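Local atomic coordinates of annexin B22 (Schistosoma mansoni, PDB entry 4MDU), a protein that binds acidic phospholipid membranes in a calcium-dependent manner, aggregates liposomes when calcium is present and takes part in host-parasite interaction and reproduction of the worm. Residues Ser14-Phe19 with Thr137-Glu142; Pro28-Thr33 with Thr318-Asp323; Ile62-Thr67 with Cys356-Glu361; Tyr111-Ser116 with Lys144-Ala149. One frame throughout, in Å; residues are numbered along the deposited sequence.

Contact 1: Ser14-Phe19 with Thr137-Glu142; sequences SLIHSF and TLWNDE
His17 and Glu142 form a His-carboxylate hydrogen bond that ties the N-terminal extension, through its short 3-10 turn, to the start of helix 140-156 in the second annexin repeat. The polar part centres on the Glu142 carboxylate. His17 NE2 donates to Glu142 OE1 at 2.7 Å, meeting its syn lone pair, with the acceptor almost in the ring plane; imidazole and carboxylate are nearly coplanar. On its anti side the same oxygen accepts from the backbone N of Trp139, the N-cap residue. Glu142 OE2 takes Ser14 N at 2.8 Å in a nearly straight bond (178°) from above the carboxylate plane, and Arg13 NE adds a salt bridge to this oxygen. That positive neighbour would be expected to favour the ionised carboxylate. Within the turn, Ser14 OG accepts from Ile16 N, an ST turn.

The apolar part belongs to Ile16. CG2 sits over the centre of one His17 face and also against Trp139 CB and CG, while CG1, anti to the backbone N (chi1 -158°), carries CD1 to the indole. There Ile16 CD1 lies 3.8 Å from the centroid of the Trp139 five-membered ring, 20° off its normal, a CH-pi contact.

Contact 2: Pro28-Thr33 with Thr318-Asp323; sequences PTIKPT and TRSEID
Ser320 O, at the C-terminal end of helix 311-320, meets two successive amides of the irregular N-terminal segment Pro28-Thr33. The bond from Ile30 N is 2.8 Å long with an angle of 156° at the hydrogen, and its donor stands 43° out of the carbonyl plane; the one from Thr29 N is bent and weak. Pro28 adds its ring to the same oxygen, CB lying 3.1 Å from Ser320 O.

Side-chain torsions decide what surrounds this point. Thr29 holds OG1 between its backbone N and carbonyl carbon (chi1 57°), which lays the hydroxyl alongside Ser320, 3.5 Å from Ser320 CB, while its hydrogen-bond partner is Leu358 O. Ile30 has CG1 opposite its carbonyl carbon and is extended beyond it; its CD1 thereby reaches the serine side chain, 3.6 Å from Ser320 OG. That hydroxyl is turned back to its own helix, where it bonds with Ile317 O. Of the Glu321 side chain, CB is the atom near Ile30 O; beyond CG the extended chain runs away to Asn68 N.

Glu321 CA makes a CA-H...O contact with Ile30 O at 3.4 Å, and one water donates to both Ile30 O and Glu321 O at 2.7 Å each. The N-terminal extension is thus joined to the fourth annexin repeat. The hydrogen bonds across the two segments, and the water bridge, use backbone atoms, so they depend on the path of the main chain: the carbonyl of Ser320, at the helix end, receives amides of the extension, while the side chains add packing.

Contact 3: Ile62-Thr67 with Cys356-Glu361; sequences ILARRT and CVLMGE
Val357, in the last turn of helix 349-358, meets the loop after helix 56-63 with both side chain and carbonyl. Its CG1 branch, turned to the side of its own carbonyl carbon, packs against both Ala64 and the aliphatic part of Arg65: Val357 CG1 lies 3.6 Å from Ala64 CB and 3.3 Å from Arg65 CD, the tighter of the two. Val357 O accepts from Arg65 NH1 at 3.0 Å. The donor lies in the carbonyl plane, with a C=O...N angle of 155°, whereas the oxygen is tilted 23° from the guanidinium plane. Arg65 bends at both chi2 and chi3, folding its guanidinium back to the helix end; its NH2 is held by Thr29 O of the N-terminal extension.

This is a junction between the first and fourth annexin repeats, the two ends of the four-repeat annexin core, and it matches helix end to helix end: the segment from Ile62 leaves helix 56-63 through a type I beta turn, Leu63 to Arg66, that presents Ala64 and Arg65 to the end of helix 349-358.

Leu358 comes next. Although Leu358 CB points away, CD2 curls back over Ala64, 3.8 Å from Ala64 CB and 3.6 Å from Ala64 O. At Gly360 the helix closes in a Schellman motif with positive phi (115°), and Gly360 N also donates to Val357 O.

Contact 4: Tyr111-Ser116 with Lys144-Ala149; sequences YMLAKS and KAVADA
Ala114 and Ala149 face each other where helix 109-122 crosses helix 140-156, two helices of the second annexin repeat. The local axes approach to 8.0 Å with a signed crossing angle of -64°, a separation that small residues at the crossing allow.

Methyl-to-methyl packing forms the centre. Ala114 CB lies 4.0 Å from Ala149 CB and 4.1 Å from Val146 CG1, so one methyl from helix 109-122 meets two side chains one turn apart on the partner. Val146 spreads its branches: CG1, swung beside the carbonyl carbon (chi1 173°), goes to Ala114, and CG2 goes to Leu113, 4.3 Å from Leu113 CB.

Contacts between side chain and backbone make up the second group. Ala149 CB reaches Tyr111 CA at 3.8 Å, and Ala114 CB comes to 3.7 Å from Val146 O. Tyr111 takes part chiefly through this backbone region; its first torsion (-170°) sends the ring along the partner helix, where the hydroxyl bonds with Asp156 OD2 and the ring packs on Val153. Leu138 adds apolar contacts beside Leu113 and Val146.

Across the two segments no hydrogen bond or salt bridge is made. The chemistry is that of van der Waals packing between short side chains, so the pairing depends on fit of the two surfaces and not on directional bonds, with the polar hold of Tyr111 placed farther along helix 140-156.

In the fold
Contacts 1, 2 and 3 cross one another along the chain, their segments alternating; contact 4 also crosses contact 1, and it is nested inside the long loops closed by contacts 2 and 3. Contacts 1 and 4 share helix 140-156, with centres about 15 Å apart, and touch through Leu138. Contacts 2 and 3 have centres only about 9 Å apart, and Thr29 bridges them with both its carbonyl and its hydroxyl. Contact 1 meets contact 2 where Thr137 packs on Arg319. The N-terminal extension thus runs from the second repeat to the fourth, then on to the junction of the first and fourth, linking three repeats of the annexin core.

Contact 1: Ser14-Phe19 with Thr137-Glu142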
loop_
_atom_site.group_PDB
_atom_site.type_symbol
_atom_site.label_atom_id
_atom_site.label_comp_id
_atom_site.label_asym_id
_atom_site.label_seq_id
_atom_site.Cartn_x
_atom_site.Cartn_y
_atom_site.Cartn_z
ATOM N N SER B 14 -2.412 -22.761 16.881
ATOM C CA SER B 14 -1.166 -23.418 17.240
ATOM C C SER B 14 -0.484 -22.698 18.405
ATOM O O SER B 14 -0.461 -21.469 18.436
ATOM C CB SER B 14 -0.237 -23.468 16.032
ATOM O OG SER B 14 1.098 -23.251 16.458
ATOM N N LEU B 15 0.094 -23.458 19.339
ATOM C CA LEU B 15 0.745 -22.875 20.521
ATOM C C LEU B 15 1.927 -21.979 20.178
ATOM O O LEU B 15 2.389 -21.185 21.006
ATOM C CB LEU B 15 1.206 -23.956 21.495
ATOM C CG LEU B 15 0.547 -23.884 22.867
ATOM C CD1 LEU B 15 -0.925 -24.253 22.722
ATOM C CD2 LEU B 15 1.250 -24.824 23.837
ATOM N N ILE B 16 2.423 -22.102 18.957
ATOM C CA ILE B 16 3.528 -21.267 18.543
ATOM C C ILE B 16 3.187 -19.761 18.620
ATOM O O ILE B 16 4.087 -18.928 18.757
ATOM C CB ILE B 16 3.990 -21.646 17.138
ATOM C CG1 ILE B 16 5.430 -21.190 16.923
ATOM C CG2 ILE B 16 3.046 -21.060 16.100
ATOM C CD1 ILE B 16 6.201 -22.083 15.986
ATOM N N HIS B 17 1.898 -19.422 18.559
ATOM C CA HIS B 17 1.450 -18.015 18.702
ATOM C C HIS B 17 1.237 -17.581 20.154
ATOM O O HIS B 17 0.937 -16.417 20.419
ATOM C CB HIS B 17 0.123 -17.766 17.968
ATOM C CG HIS B 17 0.122 -18.198 16.536
ATOM N ND1 HIS B 17 0.771 -17.494 15.544
ATOM C CD2 HIS B 17 -0.470 -19.253 15.924
ATOM C CE1 HIS B 17 0.582 -18.098 14.385
ATOM N NE2 HIS B 17 -0.161 -19.174 14.589
ATOM N N SER B 18 1.392 -18.515 21.083
ATOM C CA SER B 18 0.830 -18.365 22.413
ATOM C C SER B 18 1.685 -17.607 23.408
ATOM O O SER B 18 1.179 -17.148 24.426
ATOM C CB SER B 18 0.506 -19.740 22.988
ATOM O OG SER B 18 -0.785 -20.153 22.601
ATOM N N PHE B 19 2.973 -17.476 23.128
ATOM C CA PHE B 19 3.863 -16.820 24.079
ATOM C C PHE B 19 4.545 -15.610 23.462
ATOM O O PHE B 19 4.909 -15.627 22.282
ATOM C CB PHE B 19 4.913 -17.813 24.573
ATOM C CG PHE B 19 4.331 -19.044 25.184
ATOM C CD1 PHE B 19 4.039 -19.089 26.538
ATOM C CD2 PHE B 19 4.073 -20.160 24.413
ATOM C CE1 PHE B 19 3.503 -20.232 27.113
ATOM C CE2 PHE B 19 3.535 -21.310 24.982
ATOM C CZ PHE B 19 3.251 -21.340 26.334
ATOM N N THR B 137 -0.130 -14.392 9.819
ATOM C CA THR B 137 -0.640 -14.978 11.057
ATOM C C THR B 137 -0.825 -16.500 11.036
ATOM O O THR B 137 -1.349 -17.071 11.992
ATOM C CB THR B 137 -1.987 -14.345 11.457
ATOM O OG1 THR B 137 -2.986 -14.744 10.509
ATOM C CG2 THR B 137 -1.878 -12.830 11.463
ATOM N N LEU B 138 -0.394 -17.168 9.972
ATOM C CA LEU B 138 -0.587 -18.617 9.904
ATOM C C LEU B 138 0.728 -19.366 9.987
ATOM O O LEU B 138 1.646 -19.118 9.198
ATOM C CB LEU B 138 -1.314 -19.018 8.614
ATOM C CG LEU B 138 -2.728 -18.453 8.439
ATOM C CD1 LEU B 138 -3.224 -18.683 7.017
ATOM C CD2 LEU B 138 -3.687 -19.064 9.464
ATOM N N TRP B 139 0.821 -20.302 10.922
ATOM C CA TRP B 139 1.973 -21.195 10.901
ATOM C C TRP B 139 1.698 -22.417 10.014
ATOM O O TRP B 139 0.621 -22.543 9.420
ATOM C CB TRP B 139 2.447 -21.576 12.307
ATOM C CG TRP B 139 3.945 -21.592 12.366
ATOM C CD1 TRP B 139 4.760 -22.697 12.412
ATOM C CD2 TRP B 139 4.820 -20.449 12.328
ATOM N NE1 TRP B 139 6.078 -22.305 12.428
ATOM C CE2 TRP B 139 6.142 -20.934 12.370
ATOM C CE3 TRP B 139 4.611 -19.064 12.280
ATOM C CZ2 TRP B 139 7.250 -20.085 12.371
ATOM C CZ3 TRP B 139 5.719 -18.220 12.279
ATOM C CH2 TRP B 139 7.021 -18.738 12.322
ATOM N N ASN B 140 2.681 -23.303 9.911
ATOM C CA ASN B 140 2.665 -24.346 8.892
ATOM C C ASN B 140 1.369 -25.148 8.768
ATOM O O ASN B 140 0.789 -25.252 7.679
ATOM C CB ASN B 140 3.877 -25.279 9.065
ATOM C CG ASN B 140 5.191 -24.578 8.771
ATOM O OD1 ASN B 140 5.221 -23.575 8.045
ATOM N ND2 ASN B 140 6.287 -25.089 9.341
ATOM N N ASP B 141 0.936 -25.739 9.872
ATOM C CA ASP B 141 -0.255 -26.575 9.876
ATOM C C ASP B 141 -1.539 -25.784 9.610
ATOM O O ASP B 141 -2.459 -26.273 8.956
ATOM C CB ASP B 141 -0.349 -27.319 11.200
ATOM C CG ASP B 141 0.718 -28.397 11.318
ATOM O OD1 ASP B 141 1.089 -28.937 10.267
ATOM O OD2 ASP B 141 1.185 -28.695 12.430
ATOM N N GLU B 142 -1.590 -24.561 10.121
ATOM C CA GLU B 142 -2.740 -23.694 9.900
ATOM C C GLU B 142 -2.818 -23.349 8.430
ATOM O O GLU B 142 -3.889 -23.397 7.830
ATOM C CB GLU B 142 -2.608 -22.440 10.768
ATOM C CG GLU B 142 -2.594 -22.817 12.250
ATOM C CD GLU B 142 -2.157 -21.690 13.176
ATOM O OE1 GLU B 142 -1.315 -20.863 12.767
ATOM O OE2 GLU B 142 -2.653 -21.645 14.328
#

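Contact 2: Pro28-Thr33 with Thr318-Asp323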
loop_
_atom_site.group_PDB
_atom_site.type_symbol
_atom_site.label_atom_id
_atom_site.label_comp_id
_atom_site.label_asym_id
_atom_site.label_seq_id
_atom_site.Cartn_x
_atom_site.Cartn_y
_atom_site.Cartn_z
ATOM N N PRO B 28 -5.787 -13.761 25.719
ATOM C CA PRO B 28 -6.934 -13.695 24.806
ATOM C C PRO B 28 -8.172 -13.129 25.492
ATOM O O PRO B 28 -8.224 -13.095 26.728
ATOM C CB PRO B 28 -7.171 -15.168 24.454
ATOM C CG PRO B 28 -6.765 -15.896 25.699
ATOM C CD PRO B 28 -5.660 -15.086 26.351
ATOM N N THR B 29 -9.170 -12.704 24.718
ATOM C CA THR B 29 -10.453 -12.337 25.334
ATOM C C THR B 29 -11.408 -13.533 25.375
ATOM O O THR B 29 -12.433 -13.495 26.059
ATOM C CB THR B 29 -11.142 -11.192 24.592
ATOM O OG1 THR B 29 -11.318 -11.560 23.218
ATOM C CG2 THR B 29 -10.299 -9.915 24.689
ATOM N N ILE B 30 -11.094 -14.585 24.621
ATOM C CA ILE B 30 -11.913 -15.801 24.664
ATOM C C ILE B 30 -11.078 -17.052 24.931
ATOM O O ILE B 30 -10.171 -17.384 24.168
ATOM C CB ILE B 30 -12.794 -16.009 23.397
ATOM C CG1 ILE B 30 -13.776 -14.834 23.208
ATOM C CG2 ILE B 30 -13.572 -17.353 23.505
ATOM C CD1 ILE B 30 -14.439 -14.760 21.763
ATOM N N LYS B 31 -11.400 -17.733 26.027
ATOM C CA LYS B 31 -10.692 -18.935 26.444
ATOM C C LYS B 31 -11.684 -20.085 26.413
ATOM O O LYS B 31 -12.871 -19.875 26.664
ATOM C CB LYS B 31 -10.180 -18.777 27.883
ATOM C CG LYS B 31 -8.989 -17.838 28.055
ATOM C CD LYS B 31 -8.885 -17.341 29.504
ATOM C CE LYS B 31 -7.769 -18.025 30.277
ATOM N NZ LYS B 31 -6.415 -17.532 29.880
ATOM N N PRO B 32 -11.199 -21.307 26.140
ATOM C CA PRO B 32 -12.068 -22.482 26.235
ATOM C C PRO B 32 -12.795 -22.499 27.571
ATOM O O PRO B 32 -12.188 -22.279 28.623
ATOM C CB PRO B 32 -11.090 -23.662 26.136
ATOM C CG PRO B 32 -9.726 -23.068 26.385
ATOM C CD PRO B 32 -9.808 -21.675 25.842
ATOM N N THR B 33 -14.098 -22.745 27.507
ATOM C CA THR B 33 -14.966 -22.761 28.673
ATOM C C THR B 33 -14.914 -24.139 29.322
ATOM O O THR B 33 -15.339 -25.129 28.729
ATOM C CB THR B 33 -16.423 -22.436 28.265
ATOM O OG1 THR B 33 -16.431 -21.418 27.250
ATOM C CG2 THR B 33 -17.237 -21.968 29.467
ATOM N N THR B 318 -10.384 -13.652 15.073
ATOM C CA THR B 318 -9.195 -14.496 15.155
ATOM C C THR B 318 -8.345 -14.198 16.398
ATOM O O THR B 318 -7.922 -15.125 17.100
ATOM C CB THR B 318 -8.325 -14.436 13.862
ATOM O OG1 THR B 318 -8.062 -13.068 13.515
ATOM C CG2 THR B 318 -9.056 -15.092 12.708
ATOM N N ARG B 319 -8.100 -12.919 16.677
ATOM C CA ARG B 319 -7.211 -12.569 17.791
ATOM C C ARG B 319 -7.841 -12.855 19.141
ATOM O O ARG B 319 -7.155 -12.983 20.156
ATOM C CB ARG B 319 -6.790 -11.112 17.706
ATOM C CG ARG B 319 -5.834 -10.880 16.569
ATOM C CD ARG B 319 -4.572 -11.687 16.864
ATOM N NE ARG B 319 -4.260 -12.525 15.741
ATOM C CZ ARG B 319 -3.193 -13.305 15.637
ATOM N NH1 ARG B 319 -2.286 -13.401 16.609
ATOM N NH2 ARG B 319 -3.048 -13.989 14.526
ATOM N N SER B 320 -9.161 -12.974 19.136
ATOM C CA SER B 320 -9.907 -13.104 20.374
ATOM C C SER B 320 -9.436 -14.296 21.196
ATOM O O SER B 320 -9.365 -14.222 22.422
ATOM C CB SER B 320 -11.408 -13.202 20.085
ATOM O OG SER B 320 -11.725 -14.369 19.358
ATOM N N GLU B 321 -9.124 -15.398 20.525
ATOM C CA GLU B 321 -8.722 -16.588 21.249
ATOM C C GLU B 321 -7.206 -16.712 21.324
ATOM O O GLU B 321 -6.699 -17.724 21.783
ATOM C CB GLU B 321 -9.387 -17.867 20.694
ATOM C CG GLU B 321 -9.207 -18.130 19.210
ATOM C CD GLU B 321 -9.983 -19.367 18.743
ATOM O OE1 GLU B 321 -11.202 -19.245 18.472
ATOM O OE2 GLU B 321 -9.380 -20.465 18.663
ATOM N N ILE B 322 -6.485 -15.668 20.923
ATOM C CA ILE B 322 -5.024 -15.710 21.026
ATOM C C ILE B 322 -4.447 -14.615 21.909
ATOM O O ILE B 322 -3.918 -14.886 22.988
ATOM C CB ILE B 322 -4.340 -15.667 19.644
ATOM C CG1 ILE B 322 -4.901 -16.786 18.752
ATOM C CG2 ILE B 322 -2.814 -15.826 19.797
ATOM C CD1 ILE B 322 -4.514 -16.649 17.298
ATOM N N ASP B 323 -4.555 -13.367 21.468
ATOM C CA ASP B 323 -3.821 -12.316 22.144
ATOM C C ASP B 323 -4.563 -10.975 22.144
ATOM O O ASP B 323 -3.957 -9.929 22.341
ATOM C CB ASP B 323 -2.457 -12.153 21.465
ATOM C CG ASP B 323 -2.575 -12.110 19.962
ATOM O OD1 ASP B 323 -3.727 -12.007 19.457
ATOM O OD2 ASP B 323 -1.531 -12.200 19.279
HETATM O O HOH W 1 -8.167 -19.088 23.623
#

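Contact 3: Ile62-Thr67 with Cys356-Glu361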
loop_
_atom_site.group_PDB
_atom_site.type_symbol
_atom_site.label_atom_id
_atom_site.label_comp_id
_atom_site.label_asym_id
_atom_site.label_seq_id
_atom_site.Cartn_x
_atom_site.Cartn_y
_atom_site.Cartn_z
ATOM N N ILE B 62 -23.520 -16.128 23.192
ATOM C CA ILE B 62 -22.997 -17.485 23.138
ATOM C C ILE B 62 -21.850 -17.531 22.125
ATOM O O ILE B 62 -20.681 -17.678 22.497
ATOM C CB ILE B 62 -24.094 -18.492 22.734
ATOM C CG1 ILE B 62 -25.155 -18.615 23.823
ATOM C CG2 ILE B 62 -23.505 -19.864 22.460
ATOM C CD1 ILE B 62 -26.235 -19.624 23.460
ATOM N N LEU B 63 -22.204 -17.374 20.851
ATOM C CA LEU B 63 -21.286 -17.545 19.733
ATOM C C LEU B 63 -20.069 -16.635 19.801
ATOM O O LEU B 63 -18.959 -17.074 19.504
ATOM C CB LEU B 63 -22.029 -17.354 18.409
ATOM C CG LEU B 63 -23.098 -18.411 18.119
ATOM C CD1 LEU B 63 -23.910 -18.039 16.883
ATOM C CD2 LEU B 63 -22.451 -19.795 17.962
ATOM N N ALA B 64 -20.267 -15.379 20.203
ATOM C CA ALA B 64 -19.156 -14.438 20.366
ATOM C C ALA B 64 -18.431 -14.582 21.717
ATOM O O ALA B 64 -17.538 -13.785 22.047
ATOM C CB ALA B 64 -19.634 -13.002 20.165
ATOM N N ARG B 65 -18.834 -15.574 22.505
ATOM C CA ARG B 65 -18.107 -15.924 23.731
ATOM C C ARG B 65 -17.543 -17.358 23.739
ATOM O O ARG B 65 -17.249 -17.901 24.797
ATOM C CB ARG B 65 -18.983 -15.706 24.963
ATOM C CG ARG B 65 -19.382 -14.232 25.218
ATOM C CD ARG B 65 -18.161 -13.297 25.228
ATOM N NE ARG B 65 -17.118 -13.767 26.131
ATOM C CZ ARG B 65 -15.826 -13.472 26.006
ATOM N NH1 ARG B 65 -15.407 -12.685 25.017
ATOM N NH2 ARG B 65 -14.946 -13.966 26.872
ATOM N N ARG B 66 -17.386 -17.958 22.565
ATOM C CA ARG B 66 -16.813 -19.309 22.448
ATOM C C ARG B 66 -15.651 -19.317 21.455
ATOM O O ARG B 66 -15.624 -18.513 20.530
ATOM C CB ARG B 66 -17.879 -20.308 21.975
ATOM C CG ARG B 66 -19.158 -20.362 22.832
ATOM C CD ARG B 66 -18.971 -21.145 24.149
ATOM N NE ARG B 66 -20.253 -21.291 24.844
ATOM C CZ ARG B 66 -20.731 -20.411 25.725
ATOM N NH1 ARG B 66 -20.007 -19.338 26.043
ATOM N NH2 ARG B 66 -21.922 -20.599 26.292
ATOM N N THR B 67 -14.694 -20.230 21.629
ATOM C CA THR B 67 -13.611 -20.338 20.667
ATOM C C THR B 67 -14.159 -20.983 19.405
ATOM O O THR B 67 -15.265 -21.544 19.406
ATOM C CB THR B 67 -12.506 -21.249 21.171
ATOM O OG1 THR B 67 -13.002 -22.591 21.197
ATOM C CG2 THR B 67 -12.068 -20.852 22.565
ATOM N N CYS B 356 -18.223 -6.115 20.115
ATOM C CA CYS B 356 -17.953 -5.728 21.503
ATOM C C CYS B 356 -17.882 -6.953 22.408
ATOM O O CYS B 356 -17.069 -7.011 23.329
ATOM C CB CYS B 356 -19.020 -4.730 22.009
ATOM S SG CYS B 356 -18.863 -3.125 21.177
ATOM N N VAL B 357 -18.733 -7.935 22.142
ATOM C CA VAL B 357 -18.784 -9.123 22.974
ATOM C C VAL B 357 -17.526 -9.975 22.761
ATOM O O VAL B 357 -16.985 -10.527 23.700
ATOM C CB VAL B 357 -20.052 -9.921 22.696
ATOM C CG1 VAL B 357 -19.984 -11.324 23.322
ATOM C CG2 VAL B 357 -21.241 -9.154 23.226
ATOM N N LEU B 358 -17.054 -10.045 21.522
ATOM C CA LEU B 358 -15.799 -10.719 21.239
ATOM C C LEU B 358 -14.682 -10.177 22.138
ATOM O O LEU B 358 -13.863 -10.945 22.627
ATOM C CB LEU B 358 -15.421 -10.581 19.762
ATOM C CG LEU B 358 -16.235 -11.366 18.733
ATOM C CD1 LEU B 358 -15.831 -10.935 17.329
ATOM C CD2 LEU B 358 -16.045 -12.875 18.903
ATOM N N MET B 359 -14.649 -8.866 22.360
ATOM C CA MET B 359 -13.584 -8.263 23.173
ATOM C C MET B 359 -13.840 -8.426 24.671
ATOM O O MET B 359 -12.982 -8.103 25.496
ATOM C CB MET B 359 -13.432 -6.781 22.846
ATOM C CG MET B 359 -12.804 -6.481 21.489
ATOM S SD MET B 359 -12.864 -4.705 21.097
ATOM C CE MET B 359 -14.591 -4.496 20.679
ATOM N N GLY B 360 -15.025 -8.917 25.018
ATOM C CA GLY B 360 -15.360 -9.155 26.411
ATOM C C GLY B 360 -16.478 -8.305 27.000
ATOM O O GLY B 360 -16.939 -8.560 28.120
ATOM N N GLU B 361 -16.930 -7.292 26.272
ATOM C CA GLU B 361 -17.985 -6.439 26.819
ATOM C C GLU B 361 -19.371 -7.038 26.604
ATOM O O GLU B 361 -20.053 -6.694 25.648
ATOM C CB GLU B 361 -17.937 -5.009 26.260
ATOM C CG GLU B 361 -18.896 -4.063 27.025
ATOM C CD GLU B 361 -19.377 -2.882 26.206
ATOM O OE1 GLU B 361 -19.731 -3.072 25.022
ATOM O OE2 GLU B 361 -19.417 -1.763 26.759
#

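Contact 4: Tyr111-Ser116 with Lys144-Ala149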
loop_
_atom_site.group_PDB
_atom_site.type_symbol
_atom_site.label_atom_id
_atom_site.label_comp_id
_atom_site.label_asym_id
_atom_site.label_seq_id
_atom_site.Cartn_x
_atom_site.Cartn_y
_atom_site.Cartn_z
ATOM N N TYR B 111 -11.795 -22.085 6.882
ATOM C CA TYR B 111 -12.668 -21.776 5.738
ATOM C C TYR B 111 -12.906 -20.264 5.660
ATOM O O TYR B 111 -12.875 -19.623 4.589
ATOM C CB TYR B 111 -14.003 -22.500 5.883
ATOM C CG TYR B 111 -14.868 -22.426 4.646
ATOM C CD1 TYR B 111 -15.827 -21.432 4.495
ATOM C CD2 TYR B 111 -14.725 -23.354 3.625
ATOM C CE1 TYR B 111 -16.620 -21.369 3.360
ATOM C CE2 TYR B 111 -15.508 -23.293 2.488
ATOM C CZ TYR B 111 -16.453 -22.299 2.360
ATOM O OH TYR B 111 -17.229 -22.260 1.225
ATOM N N MET B 112 -13.141 -19.682 6.819
ATOM C CA MET B 112 -13.339 -18.240 6.873
ATOM C C MET B 112 -12.136 -17.508 6.277
ATOM O O MET B 112 -12.289 -16.595 5.469
ATOM C CB MET B 112 -13.615 -17.789 8.307
ATOM C CG MET B 112 -14.027 -16.335 8.399
ATOM S SD MET B 112 -12.599 -15.402 8.903
ATOM C CE MET B 112 -12.840 -15.593 10.643
ATOM N N LEU B 113 -10.931 -17.930 6.638
ATOM C CA LEU B 113 -9.760 -17.257 6.101
ATOM C C LEU B 113 -9.658 -17.520 4.604
ATOM O O LEU B 113 -9.323 -16.619 3.820
ATOM C CB LEU B 113 -8.486 -17.655 6.849
ATOM C CG LEU B 113 -8.482 -17.192 8.305
ATOM C CD1 LEU B 113 -7.222 -17.693 8.995
ATOM C CD2 LEU B 113 -8.602 -15.671 8.396
ATOM N N ALA B 114 -9.966 -18.739 4.187
ATOM C CA ALA B 114 -9.833 -19.063 2.762
ATOM C C ALA B 114 -10.808 -18.228 1.913
ATOM O O ALA B 114 -10.451 -17.728 0.858
ATOM C CB ALA B 114 -9.997 -20.581 2.500
ATOM N N LYS B 115 -12.032 -18.056 2.385
ATOM C CA LYS B 115 -12.979 -17.228 1.650
ATOM C C LYS B 115 -12.462 -15.792 1.464
ATOM O O LYS B 115 -12.507 -15.247 0.363
ATOM C CB LYS B 115 -14.347 -17.239 2.325
ATOM C CG LYS B 115 -15.470 -17.782 1.438
ATOM C CD LYS B 115 -16.830 -17.656 2.124
ATOM C CE LYS B 115 -17.959 -18.185 1.258
ATOM N NZ LYS B 115 -19.294 -18.012 1.908
ATOM N N SER B 116 -11.953 -15.185 2.526
ATOM C CA SER B 116 -11.348 -13.857 2.396
ATOM C C SER B 116 -10.159 -13.851 1.436
ATOM O O SER B 116 -9.951 -12.873 0.721
ATOM C CB SER B 116 -10.906 -13.297 3.757
ATOM O OG SER B 116 -12.017 -13.081 4.607
ATOM N N LYS B 144 -1.718 -24.998 5.865
ATOM C CA LYS B 144 -2.141 -26.167 5.084
ATOM C C LYS B 144 -3.640 -26.375 5.232
ATOM O O LYS B 144 -4.321 -26.721 4.267
ATOM C CB LYS B 144 -1.384 -27.449 5.505
ATOM C CG LYS B 144 0.120 -27.406 5.231
ATOM C CD LYS B 144 0.835 -28.641 5.779
ATOM C CE LYS B 144 2.343 -28.542 5.629
ATOM N NZ LYS B 144 3.036 -29.836 5.978
ATOM N N ALA B 145 -4.154 -26.180 6.444
ATOM C CA ALA B 145 -5.603 -26.237 6.652
ATOM C C ALA B 145 -6.324 -25.162 5.838
ATOM O O ALA B 145 -7.415 -25.399 5.317
ATOM C CB ALA B 145 -5.955 -26.113 8.124
ATOM N N VAL B 146 -5.722 -23.981 5.723
ATOM C CA VAL B 146 -6.348 -22.930 4.932
ATOM C C VAL B 146 -6.262 -23.261 3.441
ATOM O O VAL B 146 -7.220 -23.058 2.686
ATOM C CB VAL B 146 -5.720 -21.545 5.186
ATOM C CG1 VAL B 146 -6.305 -20.536 4.217
ATOM C CG2 VAL B 146 -5.952 -21.099 6.623
ATOM N N ALA B 147 -5.108 -23.769 3.017
ATOM C CA ALA B 147 -4.954 -24.204 1.638
ATOM C C ALA B 147 -6.023 -25.246 1.301
ATOM O O ALA B 147 -6.644 -25.193 0.245
ATOM C CB ALA B 147 -3.545 -24.755 1.392
ATOM N N ASP B 148 -6.258 -26.187 2.207
ATOM C CA ASP B 148 -7.252 -27.209 1.931
ATOM C C ASP B 148 -8.612 -26.577 1.816
ATOM O O ASP B 148 -9.366 -26.865 0.892
ATOM C CB ASP B 148 -7.267 -28.278 3.015
ATOM C CG ASP B 148 -6.081 -29.222 2.908
ATOM O OD1 ASP B 148 -5.417 -29.224 1.838
ATOM O OD2 ASP B 148 -5.818 -29.954 3.891
ATOM N N ALA B 149 -8.920 -25.710 2.770
ATOM C CA ALA B 149 -10.231 -25.100 2.824
ATOM C C ALA B 149 -10.454 -24.289 1.548
ATOM O O ALA B 149 -11.562 -24.240 1.017
ATOM C CB ALA B 149 -10.343 -24.229 4.057
#